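Local coordinates for protein putative exotoxin (superantigen) (PDB 1TY0) that binds zinc and probably acts as a superantigen toxin of Streptococcus pyogenes, using a common surface for T-cell receptor binding and dimerization, at residues 32-40 against 52-61. Residues are numbered along the deposited sequence; the frame is centred on the assembly and turned at random.
Sequences YLTTHDFYI and VDSEVESYIT
Two neighbouring antiparallel strands of the OB-fold barrel, 37-40 and 52-55, pair here, and the chain following the second strand curls back to close over the hairpin turn at 34-36. Phe38 with Ser54 and Ile40 with Val52 are hydrogen-bonded pairs, and Val56 N to His36 O (2.8 Å) carries the ladder one step past the strands. On the buried face Phe38, flat and apolar, packs under the returning chain: Thr61 CG2 sits over the ring centre in a CH-pi contact, 4.0 Å from the centroid, while Val56 CG1 meets the ring edge and Phe64 adds an edge-to-face contact. Thr61 suits its place because its two branches do different work. With chi1 at 57°, Thr61 OG1 lies between its backbone N and carbonyl carbon and donates to Thr34 O (2.8 Å), which turns CG2 to the Phe38 ring. On the other face Asp37 OD2 lies 2.5 Å from Asp53 OD1, the carboxylates nearly coplanar at 28°; so short an approach suggests a shared proton, and with Glu55 close by one acid probably has a raised pKa. Glu55 forms a salt bridge with Lys191 through OE2. At the turn, a water bridges Thr35 O, Glu57 O and Thr61 N. Imidazole, with two ring nitrogens, lets His36 join turn to returning chain: ND1 meets Thr35 OG1 at 2.7 Å and NE2 Ser58 OG at 2.9 Å, the latter hydroxyl lying in the ring plane.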
ATOM      1  N   TYR A  32     -21.390  -8.779   9.332  1.00 11.37           N
ATOM      2  CA  TYR A  32     -21.425 -10.048  10.046  1.00 10.59           C
ATOM      3  C   TYR A  32     -20.244 -10.193  10.994  1.00 12.73           C
ATOM      4  O   TYR A  32     -19.162  -9.640  10.750  1.00 12.70           O
ATOM      5  CB  TYR A  32     -21.434 -11.210   9.043  1.00 10.86           C
ATOM      6  CG  TYR A  32     -21.933 -12.504   9.632  1.00 11.40           C
ATOM      7  CD1 TYR A  32     -23.281 -12.668   9.959  1.00 12.68           C
ATOM      8  CD2 TYR A  32     -21.058 -13.555   9.891  1.00 12.75           C
ATOM      9  CE1 TYR A  32     -23.743 -13.850  10.531  1.00 13.32           C
ATOM     10  CE2 TYR A  32     -21.510 -14.744  10.466  1.00 15.05           C
ATOM     11  CZ  TYR A  32     -22.854 -14.882  10.780  1.00 13.52           C
ATOM     12  OH  TYR A  32     -23.296 -16.056  11.342  1.00 13.72           O
ATOM     13  N   LEU A  33     -20.465 -10.930  12.082  1.00 10.41           N
ATOM     14  CA  LEU A  33     -19.439 -11.184  13.085  1.00 12.09           C
ATOM     15  C   LEU A  33     -19.309 -12.676  13.365  1.00 13.32           C
ATOM     16  O   LEU A  33     -20.298 -13.351  13.655  1.00 15.40           O
ATOM     17  CB  LEU A  33     -19.779 -10.479  14.408  1.00 11.40           C
ATOM     18  CG  LEU A  33     -19.817  -8.949  14.455  1.00  9.18           C
ATOM     19  CD1 LEU A  33     -20.410  -8.493  15.785  1.00 11.40           C
ATOM     20  CD2 LEU A  33     -18.406  -8.395  14.281  1.00 11.23           C
ATOM     21  N   THR A  34     -18.091 -13.189  13.266  1.00 12.38           N
ATOM     22  CA  THR A  34     -17.846 -14.589  13.577  1.00 11.91           C
ATOM     23  C   THR A  34     -17.011 -14.562  14.851  1.00 12.71           C
ATOM     24  O   THR A  34     -16.752 -13.488  15.404  1.00 12.45           O
ATOM     25  CB  THR A  34     -17.083 -15.307  12.448  1.00 12.51           C
ATOM     26  OG1 THR A  34     -15.795 -14.706  12.281  1.00 11.32           O
ATOM     27  CG2 THR A  34     -17.858 -15.215  11.147  1.00 13.40           C
ATOM     28  N   THR A  35     -16.583 -15.725  15.318  1.00 11.85           N
ATOM     29  CA  THR A  35     -15.806 -15.794  16.543  1.00 13.10           C
ATOM     30  C   THR A  35     -14.499 -15.010  16.492  1.00 11.71           C
ATOM     31  O   THR A  35     -14.052 -14.486  17.509  1.00 13.34           O
ATOM     32  CB  THR A  35     -15.483 -17.257  16.907  1.00 12.95           C
ATOM     33  OG1 THR A  35     -14.644 -17.830  15.897  1.00 14.69           O
ATOM     34  CG2 THR A  35     -16.765 -18.074  17.007  1.00 14.53           C
ATOM     35  N   HIS A  36     -13.897 -14.915  15.311  1.00 10.76           N
ATOM     36  CA  HIS A  36     -12.627 -14.214  15.178  1.00 10.06           C
ATOM     37  C   HIS A  36     -12.509 -13.273  13.981  1.00 11.49           C
ATOM     38  O   HIS A  36     -11.409 -12.800  13.671  1.00 11.43           O
ATOM     39  CB  HIS A  36     -11.480 -15.229  15.141  1.00 11.00           C
ATOM     40  CG  HIS A  36     -11.341 -16.026  16.401  1.00 11.49           C
ATOM     41  ND1 HIS A  36     -12.180 -17.076  16.716  1.00 13.29           N
ATOM     42  CD2 HIS A  36     -10.489 -15.901  17.446  1.00 14.37           C
ATOM     43  CE1 HIS A  36     -11.847 -17.562  17.900  1.00 12.99           C
ATOM     44  NE2 HIS A  36     -10.825 -16.866  18.364  1.00 13.88           N
ATOM     45  N   ASP A  37     -13.623 -12.994  13.310  1.00  9.49           N
ATOM     46  CA  ASP A  37     -13.586 -12.098  12.154  1.00 10.71           C
ATOM     47  C   ASP A  37     -14.714 -11.079  12.097  1.00 10.60           C
ATOM     48  O   ASP A  37     -15.855 -11.363  12.470  1.00 12.26           O
ATOM     49  CB  ASP A  37     -13.626 -12.897  10.846  1.00 12.70           C
ATOM     50  CG  ASP A  37     -12.356 -13.671  10.586  1.00 16.20           C
ATOM     51  OD1 ASP A  37     -12.192 -14.746  11.200  1.00 15.82           O
ATOM     52  OD2 ASP A  37     -11.521 -13.210   9.766  1.00 12.92           O
ATOM     53  N   PHE A  38     -14.373  -9.885  11.618  1.00 10.63           N
ATOM     54  CA  PHE A  38     -15.338  -8.814  11.404  1.00 10.47           C
ATOM     55  C   PHE A  38     -15.516  -8.824   9.888  1.00 10.29           C
ATOM     56  O   PHE A  38     -14.521  -8.857   9.166  1.00 10.51           O
ATOM     57  CB  PHE A  38     -14.757  -7.431  11.729  1.00 11.01           C
ATOM     58  CG  PHE A  38     -14.588  -7.135  13.190  1.00 12.39           C
ATOM     59  CD1 PHE A  38     -15.619  -6.548  13.916  1.00 13.54           C
ATOM     60  CD2 PHE A  38     -13.369  -7.369  13.822  1.00 14.47           C
ATOM     61  CE1 PHE A  38     -15.438  -6.190  15.254  1.00 12.15           C
ATOM     62  CE2 PHE A  38     -13.179  -7.016  15.161  1.00 11.83           C
ATOM     63  CZ  PHE A  38     -14.220  -6.425  15.873  1.00 12.36           C
ATOM     64  N   TYR A  39     -16.753  -8.825   9.396  1.00  8.44           N
ATOM     65  CA  TYR A  39     -16.968  -8.735   7.954  1.00 11.00           C
ATOM     66  C   TYR A  39     -17.664  -7.399   7.784  1.00 11.11           C
ATOM     67  O   TYR A  39     -18.844  -7.256   8.099  1.00 11.11           O
ATOM     68  CB  TYR A  39     -17.820  -9.897   7.442  1.00 10.21           C
ATOM     69  CG  TYR A  39     -17.015 -11.170   7.388  1.00 10.72           C
ATOM     70  CD1 TYR A  39     -15.988 -11.324   6.454  1.00 13.21           C
ATOM     71  CD2 TYR A  39     -17.210 -12.178   8.328  1.00 14.84           C
ATOM     72  CE1 TYR A  39     -15.170 -12.449   6.464  1.00 15.85           C
ATOM     73  CE2 TYR A  39     -16.394 -13.308   8.348  1.00 17.09           C
ATOM     74  CZ  TYR A  39     -15.377 -13.434   7.416  1.00 18.92           C
ATOM     75  OH  TYR A  39     -14.547 -14.535   7.445  1.00 23.41           O
ATOM     76  N   ILE A  40     -16.903  -6.423   7.296  1.00 10.49           N
ATOM     77  CA  ILE A  40     -17.369  -5.047   7.142  1.00 10.03           C
ATOM     78  C   ILE A  40     -17.564  -4.624   5.696  1.00 10.43           C
ATOM     79  O   ILE A  40     -16.725  -4.883   4.833  1.00 10.70           O
ATOM     80  CB  ILE A  40     -16.360  -4.066   7.798  1.00 10.87           C
ATOM     81  CG1 ILE A  40     -15.971  -4.557   9.198  1.00 14.91           C
ATOM     82  CG2 ILE A  40     -16.938  -2.668   7.837  1.00 12.10           C
ATOM     83  CD1 ILE A  40     -17.123  -4.796  10.135  1.00 22.50           C
ATOM     84  N   VAL A  52     -14.277  -5.852   3.924  1.00  7.67           N
ATOM     85  CA  VAL A  52     -13.019  -5.949   4.641  1.00  9.24           C
ATOM     86  C   VAL A  52     -13.182  -7.051   5.672  1.00  8.03           C
ATOM     87  O   VAL A  52     -14.165  -7.074   6.414  1.00  9.52           O
ATOM     88  CB  VAL A  52     -12.678  -4.637   5.371  1.00  7.82           C
ATOM     89  CG1 VAL A  52     -11.433  -4.831   6.255  1.00  7.27           C
ATOM     90  CG2 VAL A  52     -12.434  -3.527   4.357  1.00  9.63           C
ATOM     91  N   ASP A  53     -12.236  -7.981   5.685  1.00  8.12           N
ATOM     92  CA  ASP A  53     -12.240  -9.058   6.661  1.00  9.82           C
ATOM     93  C   ASP A  53     -11.158  -8.753   7.677  1.00  8.91           C
ATOM     94  O   ASP A  53      -9.973  -8.813   7.364  1.00  8.29           O
ATOM     95  CB  ASP A  53     -11.938 -10.413   6.022  1.00 11.36           C
ATOM     96  CG  ASP A  53     -11.558 -11.461   7.058  1.00 13.73           C
ATOM     97  OD1 ASP A  53     -12.135 -11.427   8.169  1.00 12.04           O
ATOM     98  OD2 ASP A  53     -10.687 -12.310   6.771  1.00 19.11           O
ATOM     99  N   SER A  54     -11.569  -8.410   8.892  1.00  8.11           N
ATOM    100  CA  SER A  54     -10.614  -8.120   9.949  1.00  9.90           C
ATOM    101  C   SER A  54     -10.552  -9.324  10.877  1.00  8.83           C
ATOM    102  O   SER A  54     -11.531  -9.653  11.537  1.00 10.44           O
ATOM    103  CB  SER A  54     -11.046  -6.891  10.752  1.00  9.34           C
ATOM    104  OG  SER A  54     -10.173  -6.710  11.856  1.00 12.15           O
ATOM    105  N   GLU A  55      -9.399  -9.976  10.925  1.00 10.24           N
ATOM    106  CA  GLU A  55      -9.222 -11.144  11.779  1.00 10.61           C
ATOM    107  C   GLU A  55      -8.626 -10.705  13.112  1.00 11.74           C
ATOM    108  O   GLU A  55      -7.655  -9.948  13.147  1.00 11.69           O
ATOM    109  CB  GLU A  55      -8.303 -12.148  11.091  1.00 11.78           C
ATOM    110  CG  GLU A  55      -8.134 -13.455  11.843  1.00 14.10           C
ATOM    111  CD  GLU A  55      -7.195 -14.403  11.127  1.00 16.98           C
ATOM    112  OE1 GLU A  55      -7.501 -14.788   9.976  1.00 15.74           O
ATOM    113  OE2 GLU A  55      -6.147 -14.759  11.714  1.00 17.95           O
ATOM    114  N   VAL A  56      -9.209 -11.180  14.207  1.00 11.02           N
ATOM    115  CA  VAL A  56      -8.731 -10.799  15.530  1.00 12.47           C
ATOM    116  C   VAL A  56      -8.611 -11.959  16.510  1.00 14.78           C
ATOM    117  O   VAL A  56      -8.959 -13.102  16.203  1.00 14.48           O
ATOM    118  CB  VAL A  56      -9.649  -9.727  16.165  1.00 11.19           C
ATOM    119  CG1 VAL A  56      -9.560  -8.420  15.373  1.00 11.28           C
ATOM    120  CG2 VAL A  56     -11.095 -10.219  16.190  1.00 11.79           C
ATOM    121  N   GLU A  57      -8.097 -11.642  17.693  1.00 15.32           N
ATOM    122  CA  GLU A  57      -7.940 -12.623  18.754  1.00 17.87           C
ATOM    123  C   GLU A  57      -9.301 -12.901  19.376  1.00 17.29           C
ATOM    124  O   GLU A  57     -10.277 -12.205  19.093  1.00 16.15           O
ATOM    125  CB  GLU A  57      -6.956 -12.098  19.808  1.00 19.44           C
ATOM    126  CG  GLU A  57      -5.496 -12.291  19.420  1.00 22.84           C
ATOM    127  CD  GLU A  57      -4.524 -11.576  20.350  1.00 27.50           C
ATOM    128  OE1 GLU A  57      -4.850 -11.390  21.542  1.00 28.34           O
ATOM    129  OE2 GLU A  57      -3.422 -11.211  19.884  1.00 30.21           O
ATOM    130  N   SER A  58      -9.368 -13.925  20.220  1.00 18.66           N
ATOM    131  CA  SER A  58     -10.619 -14.299  20.862  1.00 19.99           C
ATOM    132  C   SER A  58     -11.225 -13.173  21.701  1.00 20.93           C
ATOM    133  O   SER A  58     -10.515 -12.302  22.206  1.00 22.19           O
ATOM    134  CB  SER A  58     -10.393 -15.522  21.758  1.00 20.03           C
ATOM    135  OG  SER A  58      -9.735 -16.562  21.055  1.00 23.29           O
ATOM    136  N   TYR A  59     -12.549 -13.201  21.824  1.00 21.39           N
ATOM    137  CA  TYR A  59     -13.306 -12.241  22.623  1.00 23.13           C
ATOM    138  C   TYR A  59     -13.141 -10.760  22.290  1.00 20.61           C
ATOM    139  O   TYR A  59     -13.094  -9.906  23.180  1.00 20.26           O
ATOM    140  CB  TYR A  59     -13.012 -12.496  24.101  1.00 26.68           C
ATOM    141  CG  TYR A  59     -13.387 -13.905  24.501  1.00 31.15           C
ATOM    142  CD1 TYR A  59     -14.723 -14.305  24.526  1.00 32.47           C
ATOM    143  CD2 TYR A  59     -12.408 -14.856  24.783  1.00 32.45           C
ATOM    144  CE1 TYR A  59     -15.077 -15.621  24.819  1.00 35.02           C
ATOM    145  CE2 TYR A  59     -12.750 -16.177  25.078  1.00 34.95           C
ATOM    146  CZ  TYR A  59     -14.085 -16.551  25.093  1.00 35.38           C
ATOM    147  OH  TYR A  59     -14.431 -17.854  25.384  1.00 36.58           O
ATOM    148  N   ILE A  60     -13.071 -10.465  20.997  1.00 16.81           N
ATOM    149  CA  ILE A  60     -12.958  -9.094  20.524  1.00 16.53           C
ATOM    150  C   ILE A  60     -14.248  -8.779  19.776  1.00 15.49           C
ATOM    151  O   ILE A  60     -14.879  -7.751  20.010  1.00 15.53           O
ATOM    152  CB  ILE A  60     -11.750  -8.918  19.568  1.00 15.90           C
ATOM    153  CG1 ILE A  60     -10.440  -9.078  20.346  1.00 19.68           C
ATOM    154  CG2 ILE A  60     -11.818  -7.554  18.879  1.00 14.72           C
ATOM    155  CD1 ILE A  60     -10.242  -8.063  21.436  1.00 24.29           C
ATOM    156  N   THR A  61     -14.655  -9.679  18.883  1.00 16.28           N
ATOM    157  CA  THR A  61     -15.884  -9.447  18.135  1.00 15.77           C
ATOM    158  C   THR A  61     -17.095  -9.432  19.067  1.00 17.92           C
ATOM    159  O   THR A  61     -18.133  -8.867  18.735  1.00 16.03           O
ATOM    160  CB  THR A  61     -16.109 -10.516  17.031  1.00 15.46           C
ATOM    161  OG1 THR A  61     -16.119 -11.823  17.615  1.00 14.37           O
ATOM    162  CG2 THR A  61     -15.014 -10.433  15.973  1.00 14.79           C
TER
HETATM  163  O   HOH W   1     -13.060 -12.025  18.582  1.00 14.70           O
HETATM  164  O   HOH W   2     -10.259 -16.518  11.259  1.00 27.77           O